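Local coordinates for protein thiamine pyrophosphokinase (PDB 2G9Z) that catalyses the transfer of a pyrophosphate group from ATP to thiamine, giving the cofactor thiamine diphosphate, at residues P132-K135 and T136-S140; K188-N191 and G192-N195; I224-L227 and Y228-N231. All coordinates share one frame; numbering follows the deposited sequence.

Interaction 1 (P132-K135 and T136-S140); sequences PDVK and TYYES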
ATOM      1  N   PRO A 132     -16.699  19.138  13.141  1.00 37.83           N
ATOM      2  CA  PRO A 132     -17.468  19.569  14.314  1.00 37.62           C
ATOM      3  C   PRO A 132     -18.904  19.061  14.255  1.00 37.01           C
ATOM      4  O   PRO A 132     -19.421  18.511  15.227  1.00 37.27           O
ATOM      5  CB  PRO A 132     -17.390  21.089  14.229  1.00 38.53           C
ATOM      6  CG  PRO A 132     -16.034  21.309  13.646  1.00 39.45           C
ATOM      7  CD  PRO A 132     -15.997  20.281  12.532  1.00 39.15           C
ATOM      8  N   ASP A 133     -19.535  19.254  13.101  1.00 36.36           N
ATOM      9  CA  ASP A 133     -20.909  18.825  12.874  1.00 37.41           C
ATOM     10  C   ASP A 133     -21.112  17.332  13.096  1.00 35.01           C
ATOM     11  O   ASP A 133     -22.034  16.918  13.800  1.00 34.59           O
ATOM     12  CB  ASP A 133     -21.338  19.189  11.452  1.00 39.62           C
ATOM     13  CG  ASP A 133     -21.936  20.575  11.366  1.00 44.38           C
ATOM     14  OD1 ASP A 133     -21.377  21.507  11.985  1.00 46.58           O
ATOM     15  OD2 ASP A 133     -22.963  20.732  10.671  1.00 47.12           O
ATOM     16  N   VAL A 134     -20.258  16.522  12.479  1.00 32.53           N
ATOM     17  CA  VAL A 134     -20.358  15.077  12.624  1.00 29.81           C
ATOM     18  C   VAL A 134     -20.128  14.726  14.085  1.00 28.97           C
ATOM     19  O   VAL A 134     -20.882  13.958  14.678  1.00 28.70           O
ATOM     20  CB  VAL A 134     -19.305  14.359  11.746  1.00 29.16           C
ATOM     21  CG1 VAL A 134     -19.272  12.871  12.063  1.00 26.32           C
ATOM     22  CG2 VAL A 134     -19.636  14.581  10.277  1.00 29.58           C
ATOM     23  N   LYS A 135     -19.084  15.314  14.655  1.00 28.97           N
ATOM     24  CA  LYS A 135     -18.726  15.081  16.042  1.00 31.37           C
ATOM     25  C   LYS A 135     -19.932  15.333  16.942  1.00 31.57           C
ATOM     26  O   LYS A 135     -20.344  14.461  17.704  1.00 30.78           O
ATOM     27  CB  LYS A 135     -17.564  15.999  16.426  1.00 32.99           C
ATOM     28  CG  LYS A 135     -17.112  15.901  17.871  1.00 34.33           C
ATOM     29  CD  LYS A 135     -15.888  16.781  18.106  1.00 36.94           C
ATOM     30  CE  LYS A 135     -16.139  18.218  17.638  1.00 38.77           C
ATOM     31  NZ  LYS A 135     -14.926  19.077  17.741  1.00 37.31           N
ATOM     32  N   THR A 136     -20.509  16.524  16.839  1.00 31.74           N
ATOM     33  CA  THR A 136     -21.667  16.861  17.651  1.00 32.01           C
ATOM     34  C   THR A 136     -22.832  15.916  17.356  1.00 31.63           C
ATOM     35  O   THR A 136     -23.544  15.501  18.269  1.00 33.24           O
ATOM     36  CB  THR A 136     -22.103  18.328  17.417  1.00 32.26           C
ATOM     37  OG1 THR A 136     -22.335  18.548  16.021  1.00 35.81           O
ATOM     38  CG2 THR A 136     -21.018  19.280  17.893  1.00 31.08           C
ATOM     39  N   TYR A 137     -23.010  15.555  16.089  1.00 31.13           N
ATOM     40  CA  TYR A 137     -24.094  14.654  15.715  1.00 29.49           C
ATOM     41  C   TYR A 137     -24.041  13.337  16.481  1.00 29.46           C
ATOM     42  O   TYR A 137     -25.007  12.958  17.143  1.00 30.98           O
ATOM     43  CB  TYR A 137     -24.062  14.346  14.217  1.00 29.53           C
ATOM     44  CG  TYR A 137     -25.141  13.370  13.812  1.00 28.13           C
ATOM     45  CD1 TYR A 137     -26.447  13.800  13.584  1.00 28.56           C
ATOM     46  CD2 TYR A 137     -24.874  12.006  13.726  1.00 27.09           C
ATOM     47  CE1 TYR A 137     -27.462  12.894  13.281  1.00 28.93           C
ATOM     48  CE2 TYR A 137     -25.878  11.091  13.427  1.00 29.23           C
ATOM     49  CZ  TYR A 137     -27.171  11.542  13.207  1.00 30.35           C
ATOM     50  OH  TYR A 137     -28.171  10.638  12.930  1.00 31.05           O
ATOM     51  N   TYR A 138     -22.916  12.632  16.385  1.00 28.58           N
ATOM     52  CA  TYR A 138     -22.777  11.355  17.075  1.00 26.92           C
ATOM     53  C   TYR A 138     -22.672  11.508  18.587  1.00 25.71           C
ATOM     54  O   TYR A 138     -23.099  10.624  19.326  1.00 23.24           O
ATOM     55  CB  TYR A 138     -21.584  10.571  16.514  1.00 27.06           C
ATOM     56  CG  TYR A 138     -21.858  10.046  15.124  1.00 25.76           C
ATOM     57  CD1 TYR A 138     -22.897   9.143  14.895  1.00 26.40           C
ATOM     58  CD2 TYR A 138     -21.119  10.491  14.028  1.00 28.02           C
ATOM     59  CE1 TYR A 138     -23.200   8.701  13.610  1.00 24.56           C
ATOM     60  CE2 TYR A 138     -21.412  10.053  12.737  1.00 26.96           C
ATOM     61  CZ  TYR A 138     -22.455   9.162  12.536  1.00 25.89           C
ATOM     62  OH  TYR A 138     -22.766   8.749  11.259  1.00 24.03           O
ATOM     63  N   GLU A 139     -22.105  12.618  19.049  1.00 25.85           N
ATOM     64  CA  GLU A 139     -22.016  12.850  20.486  1.00 29.28           C
ATOM     65  C   GLU A 139     -23.460  12.931  21.001  1.00 28.50           C
ATOM     66  O   GLU A 139     -23.783  12.404  22.057  1.00 27.27           O
ATOM     67  CB  GLU A 139     -21.288  14.170  20.798  1.00 31.37           C
ATOM     68  CG  GLU A 139     -19.837  14.227  20.327  1.00 33.57           C
ATOM     69  CD  GLU A 139     -19.126  15.514  20.724  1.00 36.23           C
ATOM     70  OE1 GLU A 139     -19.678  16.614  20.493  1.00 35.80           O
ATOM     71  OE2 GLU A 139     -18.001  15.426  21.262  1.00 37.16           O
ATOM     72  N   SER A 140     -24.328  13.577  20.228  1.00 30.08           N
ATOM     73  CA  SER A 140     -25.726  13.725  20.628  1.00 30.81           C
ATOM     74  C   SER A 140     -26.523  12.435  20.463  1.00 31.69           C
ATOM     75  O   SER A 140     -27.703  12.379  20.818  1.00 32.81           O
ATOM     76  CB  SER A 140     -26.396  14.852  19.834  1.00 31.18           C
ATOM     77  OG  SER A 140     -26.540  14.517  18.463  1.00 32.59           O
TER

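Interaction 2 (K188-N191 and G192-N195); sequences KLWN and GLNN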
ATOM      1  N   LYS A 188      -1.587   4.107  28.014  1.00 28.97           N
ATOM      2  CA  LYS A 188      -1.162   3.884  29.389  1.00 31.77           C
ATOM      3  C   LYS A 188      -2.010   2.786  30.011  1.00 32.48           C
ATOM      4  O   LYS A 188      -1.483   1.788  30.491  1.00 33.82           O
ATOM      5  CB  LYS A 188      -1.300   5.167  30.214  1.00 31.41           C
ATOM      6  CG  LYS A 188      -0.335   6.272  29.815  1.00 32.51           C
ATOM      7  CD  LYS A 188      -0.553   7.525  30.651  1.00 34.67           C
ATOM      8  CE  LYS A 188       0.442   8.612  30.277  1.00 36.36           C
ATOM      9  NZ  LYS A 188       0.276   9.831  31.112  1.00 39.76           N
ATOM     10  N   LEU A 189      -3.326   2.969  29.978  1.00 34.08           N
ATOM     11  CA  LEU A 189      -4.254   2.001  30.552  1.00 35.10           C
ATOM     12  C   LEU A 189      -3.982   0.579  30.068  1.00 35.57           C
ATOM     13  O   LEU A 189      -3.901  -0.345  30.876  1.00 37.99           O
ATOM     14  CB  LEU A 189      -5.699   2.386  30.220  1.00 35.10           C
ATOM     15  CG  LEU A 189      -6.791   1.978  31.214  1.00 36.27           C
ATOM     16  CD1 LEU A 189      -8.157   2.288  30.623  1.00 36.35           C
ATOM     17  CD2 LEU A 189      -6.692   0.507  31.538  1.00 37.03           C
ATOM     18  N   TRP A 190      -3.845   0.395  28.759  1.00 35.94           N
ATOM     19  CA  TRP A 190      -3.593  -0.938  28.224  1.00 35.77           C
ATOM     20  C   TRP A 190      -2.306  -1.489  28.823  1.00 37.42           C
ATOM     21  O   TRP A 190      -2.222  -2.670  29.156  0.87 38.09           O
ATOM     22  CB  TRP A 190      -3.486  -0.897  26.697  0.83 34.15           C
ATOM     23  CG  TRP A 190      -3.346  -2.254  26.055  0.95 31.60           C
ATOM     24  CD1 TRP A 190      -2.361  -2.655  25.198  0.70 31.92           C
ATOM     25  CD2 TRP A 190      -4.233  -3.376  26.198  0.98 30.98           C
ATOM     26  NE1 TRP A 190      -2.578  -3.953  24.797  0.90 31.95           N
ATOM     27  CE2 TRP A 190      -3.719  -4.419  25.394  1.00 30.31           C
ATOM     28  CE3 TRP A 190      -5.412  -3.599  26.924  0.91 30.54           C
ATOM     29  CZ2 TRP A 190      -4.344  -5.672  25.295  0.99 30.44           C
ATOM     30  CZ3 TRP A 190      -6.036  -4.846  26.825  1.00 28.62           C
ATOM     31  CH2 TRP A 190      -5.498  -5.865  26.016  0.94 28.95           C
ATOM     32  N   ASN A 191      -1.308  -0.622  28.968  0.82 38.78           N
ATOM     33  CA  ASN A 191      -0.022  -1.018  29.534  1.00 39.39           C
ATOM     34  C   ASN A 191      -0.147  -1.327  31.026  1.00 40.34           C
ATOM     35  O   ASN A 191       0.280  -2.386  31.488  1.00 39.93           O
ATOM     36  CB  ASN A 191       1.010   0.094  29.323  1.00 39.85           C
ATOM     37  CG  ASN A 191       2.371  -0.255  29.901  0.78 40.54           C
ATOM     38  OD1 ASN A 191       2.874   0.430  30.793  0.72 40.89           O
ATOM     39  ND2 ASN A 191       2.971  -1.325  29.396  0.67 39.78           N
ATOM     40  N   GLY A 192      -0.736  -0.400  31.774  0.39 40.85           N
ATOM     41  CA  GLY A 192      -0.898  -0.599  33.203  1.00 42.24           C
ATOM     42  C   GLY A 192      -1.743  -1.815  33.528  0.61 43.14           C
ATOM     43  O   GLY A 192      -1.471  -2.533  34.492  1.00 42.24           O
ATOM     44  N   LEU A 193      -2.771  -2.047  32.719  0.79 44.31           N
ATOM     45  CA  LEU A 193      -3.670  -3.177  32.923  0.80 45.85           C
ATOM     46  C   LEU A 193      -2.906  -4.494  32.837  0.62 46.58           C
ATOM     47  O   LEU A 193      -3.201  -5.445  33.564  1.00 46.18           O
ATOM     48  CB  LEU A 193      -4.788  -3.152  31.879  1.00 46.73           C
ATOM     49  CG  LEU A 193      -5.931  -4.154  32.055  0.86 48.08           C
ATOM     50  CD1 LEU A 193      -6.745  -3.793  33.290  0.97 48.48           C
ATOM     51  CD2 LEU A 193      -6.815  -4.135  30.817  0.97 48.78           C
ATOM     52  N   ASN A 194      -1.920  -4.548  31.944  1.00 47.28           N
ATOM     53  CA  ASN A 194      -1.116  -5.753  31.780  1.00 48.48           C
ATOM     54  C   ASN A 194      -0.147  -5.941  32.941  1.00 49.11           C
ATOM     55  O   ASN A 194       0.040  -7.059  33.422  1.00 49.05           O
ATOM     56  CB  ASN A 194      -0.353  -5.704  30.456  1.00 48.60           C
ATOM     57  CG  ASN A 194      -1.262  -5.904  29.259  1.00 49.62           C
ATOM     58  OD1 ASN A 194      -2.189  -5.127  29.031  1.00 48.74           O
ATOM     59  ND2 ASN A 194      -1.005  -6.958  28.491  1.00 50.87           N
ATOM     60  N   ASN A 195       0.465  -4.849  33.393  0.70 49.37           N
ATOM     61  CA  ASN A 195       1.399  -4.918  34.512  0.69 49.94           C
ATOM     62  C   ASN A 195       0.653  -5.325  35.779  0.85 50.21           C
ATOM     63  O   ASN A 195       1.257  -5.780  36.752  0.96 50.02           O
ATOM     64  CB  ASN A 195       2.080  -3.564  34.738  1.00 50.06           C
ATOM     65  CG  ASN A 195       2.960  -3.148  33.576  0.88 49.98           C
ATOM     66  OD1 ASN A 195       3.685  -3.965  33.008  0.91 49.92           O
ATOM     67  ND2 ASN A 195       2.913  -1.868  33.226  0.98 49.44           N
TER

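Interaction 3 (I224-L227 and Y228-N231); sequences INQL and YIMN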
ATOM      1  N   ILE A 224      -0.282  -2.079   8.053  1.00 14.95           N
ATOM      2  CA  ILE A 224       0.305  -3.393   7.831  1.00 13.83           C
ATOM      3  C   ILE A 224       1.264  -3.679   8.987  1.00 14.28           C
ATOM      4  O   ILE A 224       1.279  -4.778   9.533  1.00 13.69           O
ATOM      5  CB  ILE A 224       1.062  -3.443   6.478  1.00 15.50           C
ATOM      6  CG1 ILE A 224       0.061  -3.301   5.322  1.00 14.98           C
ATOM      7  CG2 ILE A 224       1.861  -4.748   6.356  1.00 15.22           C
ATOM      8  CD1 ILE A 224      -1.025  -4.379   5.281  1.00 15.05           C
ATOM      9  N   ASN A 225       2.050  -2.679   9.372  1.00 12.92           N
ATOM     10  CA  ASN A 225       2.988  -2.855  10.470  1.00 14.68           C
ATOM     11  C   ASN A 225       2.233  -3.339  11.711  1.00 16.05           C
ATOM     12  O   ASN A 225       2.639  -4.301  12.361  1.00 15.89           O
ATOM     13  CB  ASN A 225       3.716  -1.538  10.761  1.00 14.40           C
ATOM     14  CG  ASN A 225       4.776  -1.682  11.838  1.00 16.06           C
ATOM     15  OD1 ASN A 225       5.478  -2.688  11.901  1.00 18.64           O
ATOM     16  ND2 ASN A 225       4.906  -0.664  12.684  1.00 14.21           N
ATOM     17  N   GLN A 226       1.124  -2.673  12.023  1.00 15.59           N
ATOM     18  CA  GLN A 226       0.310  -3.040  13.171  1.00 16.94           C
ATOM     19  C   GLN A 226      -0.289  -4.442  13.024  1.00 16.73           C
ATOM     20  O   GLN A 226      -0.436  -5.164  14.007  1.00 14.95           O
ATOM     21  CB  GLN A 226      -0.804  -2.009  13.377  1.00 17.93           C
ATOM     22  CG  GLN A 226      -0.271  -0.622  13.724  1.00 18.73           C
ATOM     23  CD  GLN A 226       0.742  -0.664  14.860  1.00 21.14           C
ATOM     24  OE1 GLN A 226       0.481  -1.240  15.914  1.00 23.26           O
ATOM     25  NE2 GLN A 226       1.903  -0.054  14.648  1.00 21.41           N
ATOM     26  N   LEU A 227      -0.639  -4.816  11.797  1.00 15.88           N
ATOM     27  CA  LEU A 227      -1.195  -6.140  11.536  1.00 16.27           C
ATOM     28  C   LEU A 227      -0.212  -7.201  12.032  1.00 16.91           C
ATOM     29  O   LEU A 227      -0.593  -8.123  12.760  1.00 18.35           O
ATOM     30  CB  LEU A 227      -1.447  -6.321  10.034  1.00 16.44           C
ATOM     31  CG  LEU A 227      -1.923  -7.703   9.562  1.00 16.12           C
ATOM     32  CD1 LEU A 227      -3.287  -8.030  10.172  1.00 13.77           C
ATOM     33  CD2 LEU A 227      -1.997  -7.715   8.036  1.00 15.66           C
ATOM     34  N   TYR A 228       1.054  -7.055  11.642  1.00 14.61           N
ATOM     35  CA  TYR A 228       2.109  -7.988  12.036  1.00 16.24           C
ATOM     36  C   TYR A 228       2.375  -7.950  13.542  1.00 16.52           C
ATOM     37  O   TYR A 228       2.571  -8.990  14.173  1.00 19.04           O
ATOM     38  CB  TYR A 228       3.413  -7.657  11.307  1.00 13.55           C
ATOM     39  CG  TYR A 228       3.515  -8.166   9.884  1.00 13.97           C
ATOM     40  CD1 TYR A 228       3.749  -9.519   9.619  1.00 14.34           C
ATOM     41  CD2 TYR A 228       3.443  -7.289   8.806  1.00 14.98           C
ATOM     42  CE1 TYR A 228       3.918  -9.979   8.310  1.00 14.35           C
ATOM     43  CE2 TYR A 228       3.606  -7.737   7.494  1.00 14.01           C
ATOM     44  CZ  TYR A 228       3.848  -9.081   7.257  1.00 13.25           C
ATOM     45  OH  TYR A 228       4.051  -9.512   5.972  1.00 12.17           O
ATOM     46  N   ILE A 229       2.409  -6.746  14.102  1.00 17.01           N
ATOM     47  CA  ILE A 229       2.658  -6.571  15.530  1.00 17.63           C
ATOM     48  C   ILE A 229       1.529  -7.166  16.357  1.00 19.37           C
ATOM     49  O   ILE A 229       1.774  -7.868  17.340  1.00 19.46           O
ATOM     50  CB  ILE A 229       2.829  -5.065  15.893  1.00 17.14           C
ATOM     51  CG1 ILE A 229       4.163  -4.546  15.343  1.00 16.29           C
ATOM     52  CG2 ILE A 229       2.763  -4.871  17.406  1.00 19.04           C
ATOM     53  CD1 ILE A 229       4.374  -3.042  15.530  1.00 15.86           C
ATOM     54  N   MET A 230       0.291  -6.898  15.959  1.00 18.23           N
ATOM     55  CA  MET A 230      -0.846  -7.409  16.701  1.00 19.86           C
ATOM     56  C   MET A 230      -0.913  -8.925  16.732  1.00 20.60           C
ATOM     57  O   MET A 230      -1.342  -9.503  17.731  1.00 17.13           O
ATOM     58  CB  MET A 230      -2.152  -6.845  16.138  1.00 19.47           C
ATOM     59  CG  MET A 230      -2.267  -5.336  16.295  1.00 20.78           C
ATOM     60  SD  MET A 230      -3.844  -4.721  15.718  1.00 26.27           S
ATOM     61  CE  MET A 230      -3.666  -4.939  13.952  1.00 28.02           C
ATOM     62  N   ASN A 231      -0.498  -9.575  15.647  1.00 19.56           N
ATOM     63  CA  ASN A 231      -0.545 -11.030  15.613  1.00 21.36           C
ATOM     64  C   ASN A 231       0.543 -11.599  16.497  1.00 22.63           C
ATOM     65  O   ASN A 231       0.381 -12.658  17.095  1.00 22.38           O
ATOM     66  CB  ASN A 231      -0.362 -11.578  14.198  1.00 18.25           C
ATOM     67  CG  ASN A 231      -0.567 -13.081  14.139  1.00 20.23           C
ATOM     68  OD1 ASN A 231      -1.649 -13.575  14.445  1.00 20.57           O
ATOM     69  ND2 ASN A 231       0.474 -13.815  13.763  1.00 19.08           N
TER

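Interaction 1 (P132-K135 and T136-S140)
V134 and Y138, one helical turn apart, run parallel down one flank of the helix. The methyl V134 CG1 stands 3.6 Å from Y138 CD2 and as far from Y138 CE2, touching the CD2–CE2 side of the ring. V134 reaches it because CG1 sits opposite the backbone N (chi1 171°). Beside this pair, Y137 sends its CD2 over the centre of one face of the Y138 ring, 3.6 Å above the plane. On the neighbouring flank K135 and E139 also run alongside each other, K135 CG lying 3.5 Å from E139 CD, although the placing of the glutamate chain is less certain. The lysine chain then bends at chi3, and K135 NZ stays 5.9 Å from E139 OE2, too far for a salt bridge, though the opposite charges may attract weakly. All this belongs to helix 132-139, the crossover of a beta-alpha-beta unit whose parallel strands are 122-125 and 144-147. T136 N binds P132 O at 2.8 Å with a nearly straight N-H (173°), and Y137 N and Y138 N reach D133 O and V134 O in the same i to i+4 pattern. The T136 hydroxyl turns back onto this turn: OG1 is 2.8 Å from D133 O and 3.0 Å from P132 O, two acceptors for its one proton. At the C-terminal end S140 OG donates to Y137 O at 2.6 Å, and H141 ND1 hydrogen-bonds the same carbonyl. Farther out, V134 and Y138 pack on helix 93-100, where Y98 meets the Y137 ring edge-to-face. H141 also stacks on Y137, while S131 OG hydrogen-bonds V134 N at the start of the helix.

Interaction 2 (K188-N191 and G192-N195)
Helix 185-195 of the catalytic domain finishes in a surface turn where W190 and L189 each pack against L193. L193 CD2 lies 4.1 Å from W190 CZ3, approaching the six-membered ring at a slant. From the preceding turn, L189 runs alongside L193 and brings its CD2 to 4.1 Å from L193 CB. W190 holds CG opposite the backbone N (chi1 -175°), which leads the indole forward along the helix, over toward L193 CD2. The W190 side is buried against helix 155-170, where L165 touches both W190 and L189, and L193 meets D198 and V199 of the following loop. The indole meets the H161 ring with planes inclined by about 35°, and its NE1 hydrogen-bonds Y234 OH, so the buried N-H is satisfied. The polar flank is looser. N191 and N195 bring their amides together at right angles, and N195 ND2 donates to N191 OD1 across 3.3 Å in a weak, strongly bent bond (126°). The backbone bonds are sound except at N194. G192 N reaches K188 O at 2.6 Å in a short, almost linear bond, and L193 N takes L189 O at 2.8 Å. N194 N, by contrast, divides itself between W190 O at 3.4 Å and N191 O at 3.1 Å, weakly in each case, before N195 N binds N191 O regularly at 3.1 Å. Bonding at N194 thus mixes the i-4 and i-3 patterns close to the helix terminus. The chemistry implies that apolar packing, the bond from W190 NE1 to Y234 OH and the regular backbone bonds hold this turn together, whereas the bent amide bond between N191 and N195 probably adds little grip.

Interaction 3 (I224-L227 and Y228-N231)
Four successive i to i+4 bonds, from Y228 N to I224 O, I229 N to N225 O, M230 N to Q226 O and N231 N to L227 O, carry helix 217-233 through here, the crossover of the beta-alpha-beta unit between strands 205-210 and 237-242. I224 and Y228 extend in parallel from one flank, and the branch methyl I224 CG2 touches Y228 CE2 at 3.6 Å. Beyond it, Y228 OH hydrogen-bonds L283 N. The extended I229 chain (chi2 175°) places its terminal CD1 3.7 Å from N225 ND2 and 4.0 Å from Q226 NE2, a methyl with both amide nitrogens on the same side of it. M230 bends at chi3 (-71°), which folds CE back to 3.2 Å from Q226 O. M230 packs on I160 of helix 155-170 and on V239 of strand 237-242, while L227 reaches V239 and F241 of that strand. N225 OD1 accepts from L308 N of the second subunit and N225 ND2 donates to G309 O of that subunit. Two bonds of opposite sense fix the rotation of that amide, so a buried polar group is matched across the dimer interface while the I229 methyl packs against it.

The three contacts follow one another along the catalytic domain without touching. Interactions 2 and 3 are the closest, with nearest atoms about 9 Å apart, and both lean on helix 155-170: 188-195 through L165, 224-231 through I160 and F156. That helix begins at D155, a magnesium ligand that also lines the pocket of the thiamine diphosphate analogue. Q226 of interaction 3 has its side chain about 9 Å from a bound copy of this analogue. Interaction 1 lies apart, its centre about 30 Å from that of interaction 2 and 31 Å from that of interaction 3. Its helix follows the magnesium-binding D126 and D128, and the K135 side chain is about 11 Å from a magnesium ion.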